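Aspartate aminotransferase (Rhodobacter sphaeroides, PDB 3NRA) probably catalyses the pyridoxal 5'-phosphate-dependent transfer of an amino group between L-aspartate and 2-oxoglutarate, giving oxaloacetate and L-glutamate. Local coordinates at residues V66-G69 and G70-Y74; G113-F116 and L117-A121. One frame throughout, in Å; residues are numbered along the deposited sequence.

Interaction 1 comes first along the chain, where helix 58-68 gives way to the short helix 70-73; interaction 2 follows within helix 110-120. Their centres lie about 27 Å apart and their nearest atoms about 16 Å, without touching. Interaction 1 sits toward the periphery, its centre about 31 Å from that of the chain, whereas interaction 2 is buried beside strand 105-108, an outermost strand of the seven-stranded mixed sheet. Both reach the second subunit. A glycine-broken junction of two helices and a regular helix of the sheet-bearing core thus each contribute to the dimer interface of this fold-type I enzyme.

Interaction 1 of 2, residues V66-G69 and G70-Y74; sequences VQSG and GVQAY
The carbonyl oxygen of Gly-69 is gripped by two backbone N-H groups of the next helical turn. Ala-73 N donates to Gly-69 O at 3.0 Å, in the carbonyl plane, while Gln-72 N approaches the same Gly-69 O at 2.9 Å from above that plane, 43° out of it. Gly-69 is the first residue beyond helix 58-68 and the N-cap of helix 70-73; its positive phi of 96° turns the chain from one helix into the other. Water also lies at the joint. One molecule accepts from Val-71 N, 2.9 Å from that nitrogen, and comes unusually close to Ser-68 O, an approach to be read with reserve. A second donates to both side chains, reaching Ser-68 OG at 2.6 Å and Gln-72 OE1 at 2.8 Å. With chi1 at 77°, Ser-68 OG lies between its own backbone N and carbonyl carbon, where it also hydrogen-bonds Gly-65 O. There it rests 3.5 Å from Gln-72 CB and 3.7 Å from Val-71 CG1. On the dimer side, Gly-70 N bonds Asp-50 of the second subunit, and Tyr-74 stacks on His-46 of that subunit. Within the chain, the Gln-72 amide bonds Arg-295 through OE1 and Gly-288 O through NE2, while Val-66, Gln-72 and Ala-73 pack on Tyr-289, joining the two helices to helix 288-291.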
ATOM      1  N   VAL B  66      -4.209  18.614  -6.680  1.00 18.14           N
ATOM      2  CA  VAL B  66      -3.001  18.686  -7.474  1.00 18.77           C
ATOM      3  C   VAL B  66      -2.552  20.141  -7.670  1.00 19.57           C
ATOM      4  O   VAL B  66      -1.406  20.478  -7.372  1.00 19.50           O
ATOM      5  CB  VAL B  66      -3.167  18.009  -8.809  1.00 18.45           C
ATOM      6  CG1 VAL B  66      -1.950  18.294  -9.692  1.00 18.56           C
ATOM      7  CG2 VAL B  66      -3.351  16.481  -8.595  1.00 17.12           C
ATOM      8  N   GLN B  67      -3.478  21.000  -8.091  1.00 20.19           N
ATOM      9  CA  GLN B  67      -3.207  22.435  -8.241  1.00 21.81           C
ATOM     10  C   GLN B  67      -2.688  23.076  -6.931  1.00 21.20           C
ATOM     11  O   GLN B  67      -1.836  23.943  -6.974  1.00 22.18           O
ATOM     12  CB  GLN B  67      -4.477  23.164  -8.733  1.00 22.98           C
ATOM     13  CG  GLN B  67      -4.328  24.695  -8.967  1.00 27.91           C
ATOM     14  CD  GLN B  67      -3.258  25.031 -10.014  1.00 35.03           C
ATOM     15  OE1 GLN B  67      -3.021  24.248 -10.953  1.00 40.58           O
ATOM     16  NE2 GLN B  67      -2.582  26.180  -9.840  1.00 35.60           N
ATOM     17  N   SER B  68      -3.203  22.645  -5.790  1.00 20.38           N
ATOM     18  CA  SER B  68      -2.751  23.189  -4.485  1.00 20.84           C
ATOM     19  C   SER B  68      -1.291  22.812  -4.163  1.00 20.23           C
ATOM     20  O   SER B  68      -0.612  23.524  -3.415  1.00 20.88           O
ATOM     21  CB  SER B  68      -3.678  22.730  -3.331  1.00 20.59           C
ATOM     22  OG  SER B  68      -3.422  21.398  -2.975  1.00 21.33           O
ATOM     23  N   GLY B  69      -0.855  21.669  -4.681  1.00 19.06           N
ATOM     24  CA  GLY B  69       0.549  21.351  -4.812  1.00 18.69           C
ATOM     25  C   GLY B  69       1.071  20.517  -3.646  1.00 18.34           C
ATOM     26  O   GLY B  69       0.420  19.541  -3.203  1.00 17.23           O
ATOM     27  N   GLY B  70       2.216  20.932  -3.118  1.00 18.38           N
ATOM     28  CA  GLY B  70       2.974  20.133  -2.165  1.00 18.63           C
ATOM     29  C   GLY B  70       2.262  19.889  -0.869  1.00 18.13           C
ATOM     30  O   GLY B  70       2.439  18.846  -0.257  1.00 17.68           O
ATOM     31  N   VAL B  71       1.415  20.837  -0.467  1.00 18.90           N
ATOM     32  CA  VAL B  71       0.550  20.652   0.715  1.00 18.74           C
ATOM     33  C   VAL B  71      -0.400  19.441   0.580  1.00 17.99           C
ATOM     34  O   VAL B  71      -0.744  18.807   1.577  1.00 18.49           O
ATOM     35  CB  VAL B  71      -0.269  21.946   1.022  1.00 19.81           C
ATOM     36  CG1 VAL B  71      -1.446  22.049   0.112  1.00 18.09           C
ATOM     37  CG2 VAL B  71      -0.694  21.976   2.493  1.00 19.56           C
ATOM     38  N   GLN B  72      -0.788  19.095  -0.654  1.00 17.94           N
ATOM     39  CA  GLN B  72      -1.633  17.904  -0.874  1.00 17.14           C
ATOM     40  C   GLN B  72      -0.788  16.648  -1.143  1.00 16.29           C
ATOM     41  O   GLN B  72      -1.167  15.565  -0.735  1.00 15.25           O
ATOM     42  CB  GLN B  72      -2.628  18.122  -2.010  1.00 16.88           C
ATOM     43  CG  GLN B  72      -3.726  17.043  -2.087  1.00 16.88           C
ATOM     44  CD  GLN B  72      -4.611  17.038  -0.856  1.00 17.98           C
ATOM     45  OE1 GLN B  72      -5.304  18.008  -0.585  1.00 19.52           O
ATOM     46  NE2 GLN B  72      -4.562  15.952  -0.087  1.00 14.51           N
ATOM     47  N   ALA B  73       0.330  16.821  -1.847  1.00 15.45           N
ATOM     48  CA  ALA B  73       1.174  15.712  -2.275  1.00 14.70           C
ATOM     49  C   ALA B  73       1.794  15.013  -1.090  1.00 14.87           C
ATOM     50  O   ALA B  73       1.968  13.788  -1.127  1.00 13.45           O
ATOM     51  CB  ALA B  73       2.280  16.215  -3.211  1.00 14.54           C
ATOM     52  N   TYR B  74       2.158  15.801  -0.051  1.00 13.87           N
ATOM     53  CA  TYR B  74       2.714  15.259   1.190  1.00 15.11           C
ATOM     54  C   TYR B  74       1.756  15.478   2.385  1.00 15.35           C
ATOM     55  O   TYR B  74       1.198  16.575   2.570  1.00 17.99           O
ATOM     56  CB  TYR B  74       4.090  15.887   1.475  1.00 15.66           C
ATOM     57  CG  TYR B  74       5.174  15.407   0.526  1.00 14.75           C
ATOM     58  CD1 TYR B  74       5.365  16.011  -0.719  1.00 17.06           C
ATOM     59  CD2 TYR B  74       6.001  14.353   0.871  1.00 15.48           C
ATOM     60  CE1 TYR B  74       6.368  15.549  -1.602  1.00 16.47           C
ATOM     61  CE2 TYR B  74       6.981  13.903   0.032  1.00 15.39           C
ATOM     62  CZ  TYR B  74       7.180  14.510  -1.202  1.00 15.06           C
ATOM     63  OH  TYR B  74       8.165  14.023  -2.021  1.00 12.53           O
TER
HETATM   64  O   HOH W   1       1.315  23.447  -1.785  1.00 18.53           O
HETATM   65  O   HOH W   2      -5.128  20.748  -1.111  1.00 26.59           O

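Interaction 2 of 2, residues G113-F116 and L117-A121; sequences GALF and LAVAA
Leu-117 N donates to Gly-113 O in one of four successive i to i+4 bonds that make this a regular alpha helix, part of helix 110-120 in the aminotransferase core. The shortest joins Ala-118 N to Ala-114 O at 2.8 Å; all four donors sit 20 to 25° off the carbonyl planes. The same helical geometry brings Ala-118 CB to 3.2 Å from Ala-114 O. Against this closely bonded backbone the side chains meet loosely, Leu-115 CD1 standing 4.2 Å from Val-119 CG2 and Phe-116 CD2 equally far from Leu-117 CD2. No solvent side appears here, since every touching residue is buried. Leu-115, Phe-116 and Val-119 pack on Leu-142 of helix 137-145, Leu-117 and Ala-120 on Leu-278 of helix 269-282, and Ala-114 and Leu-117 on Thr-108 of strand 105-108. The Phe-116 ring also meets that of Phe-146, with planes at about 45°, and the Phe-116 side chain packs on Ile-281 of the second subunit. Leu-117 sends CG anti to its carbonyl carbon (chi1 -67°), bringing this branch point back along the helix to 3.3 Å from Gly-113 O.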
ATOM      1  N   GLY B 113      -5.868  -1.815   2.352  1.00 13.71           N
ATOM      2  CA  GLY B 113      -4.769  -1.204   3.109  1.00 13.54           C
ATOM      3  C   GLY B 113      -5.026  -1.202   4.610  1.00 13.26           C
ATOM      4  O   GLY B 113      -4.159  -1.602   5.389  1.00 14.05           O
ATOM      5  N   ALA B 114      -6.233  -0.798   4.995  1.00 11.09           N
ATOM      6  CA  ALA B 114      -6.639  -0.794   6.369  1.00 10.93           C
ATOM      7  C   ALA B 114      -6.686  -2.202   6.979  1.00 11.13           C
ATOM      8  O   ALA B 114      -6.247  -2.402   8.141  1.00 11.24           O
ATOM      9  CB  ALA B 114      -7.991  -0.099   6.519  1.00  9.56           C
ATOM     10  N   LEU B 115      -7.198  -3.165   6.213  1.00 10.59           N
ATOM     11  CA  LEU B 115      -7.310  -4.539   6.667  1.00 11.06           C
ATOM     12  C   LEU B 115      -5.942  -5.154   6.950  1.00 12.14           C
ATOM     13  O   LEU B 115      -5.728  -5.756   8.034  1.00 12.76           O
ATOM     14  CB  LEU B 115      -8.044  -5.367   5.624  1.00 11.08           C
ATOM     15  CG  LEU B 115      -8.321  -6.830   5.921  1.00 13.21           C
ATOM     16  CD1 LEU B 115      -9.171  -7.017   7.191  1.00 12.67           C
ATOM     17  CD2 LEU B 115      -8.984  -7.513   4.676  1.00  9.56           C
ATOM     18  N   PHE B 116      -5.011  -5.010   6.003  1.00 11.57           N
ATOM     19  CA  PHE B 116      -3.666  -5.475   6.224  1.00 12.06           C
ATOM     20  C   PHE B 116      -3.085  -4.944   7.528  1.00 12.80           C
ATOM     21  O   PHE B 116      -2.483  -5.694   8.308  1.00 12.64           O
ATOM     22  CB  PHE B 116      -2.733  -5.041   5.093  1.00 12.25           C
ATOM     23  CG  PHE B 116      -1.295  -5.509   5.287  1.00 12.01           C
ATOM     24  CD1 PHE B 116      -0.972  -6.818   5.140  1.00 13.63           C
ATOM     25  CD2 PHE B 116      -0.311  -4.635   5.660  1.00 12.50           C
ATOM     26  CE1 PHE B 116       0.318  -7.260   5.330  1.00 14.86           C
ATOM     27  CE2 PHE B 116       0.976  -5.064   5.846  1.00 11.60           C
ATOM     28  CZ  PHE B 116       1.289  -6.381   5.664  1.00 14.50           C
ATOM     29  N   LEU B 117      -3.146  -3.626   7.686  1.00 13.43           N
ATOM     30  CA  LEU B 117      -2.537  -2.965   8.851  1.00 13.81           C
ATOM     31  C   LEU B 117      -3.213  -3.421  10.143  1.00 13.89           C
ATOM     32  O   LEU B 117      -2.546  -3.679  11.136  1.00 15.17           O
ATOM     33  CB  LEU B 117      -2.656  -1.433   8.704  1.00 13.37           C
ATOM     34  CG  LEU B 117      -1.833  -0.794   7.563  1.00 12.45           C
ATOM     35  CD1 LEU B 117      -2.141   0.668   7.449  1.00 12.25           C
ATOM     36  CD2 LEU B 117      -0.322  -1.017   7.799  1.00 11.98           C
ATOM     37  N   ALA B 118      -4.545  -3.520  10.105  1.00 13.60           N
ATOM     38  CA  ALA B 118      -5.329  -3.898  11.263  1.00 13.09           C
ATOM     39  C   ALA B 118      -4.961  -5.319  11.741  1.00 13.48           C
ATOM     40  O   ALA B 118      -4.788  -5.558  12.949  1.00 13.23           O
ATOM     41  CB  ALA B 118      -6.805  -3.810  10.939  1.00 11.84           C
ATOM     42  N   VAL B 119      -4.799  -6.248  10.798  1.00 13.08           N
ATOM     43  CA  VAL B 119      -4.385  -7.604  11.166  1.00 13.13           C
ATOM     44  C   VAL B 119      -2.913  -7.589  11.649  1.00 14.29           C
ATOM     45  O   VAL B 119      -2.570  -8.240  12.654  1.00 14.65           O
ATOM     46  CB  VAL B 119      -4.565  -8.575  10.008  1.00 13.32           C
ATOM     47  CG1 VAL B 119      -4.059  -9.980  10.393  1.00 12.64           C
ATOM     48  CG2 VAL B 119      -6.064  -8.616   9.552  1.00 12.95           C
ATOM     49  N   ALA B 120      -2.059  -6.821  10.960  1.00 14.41           N
ATOM     50  CA  ALA B 120      -0.626  -6.711  11.350  1.00 14.93           C
ATOM     51  C   ALA B 120      -0.466  -6.170  12.760  1.00 15.08           C
ATOM     52  O   ALA B 120       0.400  -6.625  13.505  1.00 13.11           O
ATOM     53  CB  ALA B 120       0.134  -5.833  10.378  1.00 14.61           C
ATOM     54  N   ALA B 121      -1.315  -5.197  13.116  1.00 14.78           N
ATOM     55  CA  ALA B 121      -1.283  -4.557  14.452  1.00 14.93           C
ATOM     56  C   ALA B 121      -1.923  -5.400  15.583  1.00 15.20           C
ATOM     57  O   ALA B 121      -1.809  -5.038  16.761  1.00 17.10           O
ATOM     58  CB  ALA B 121      -1.939  -3.219  14.373  1.00 13.67           C
TER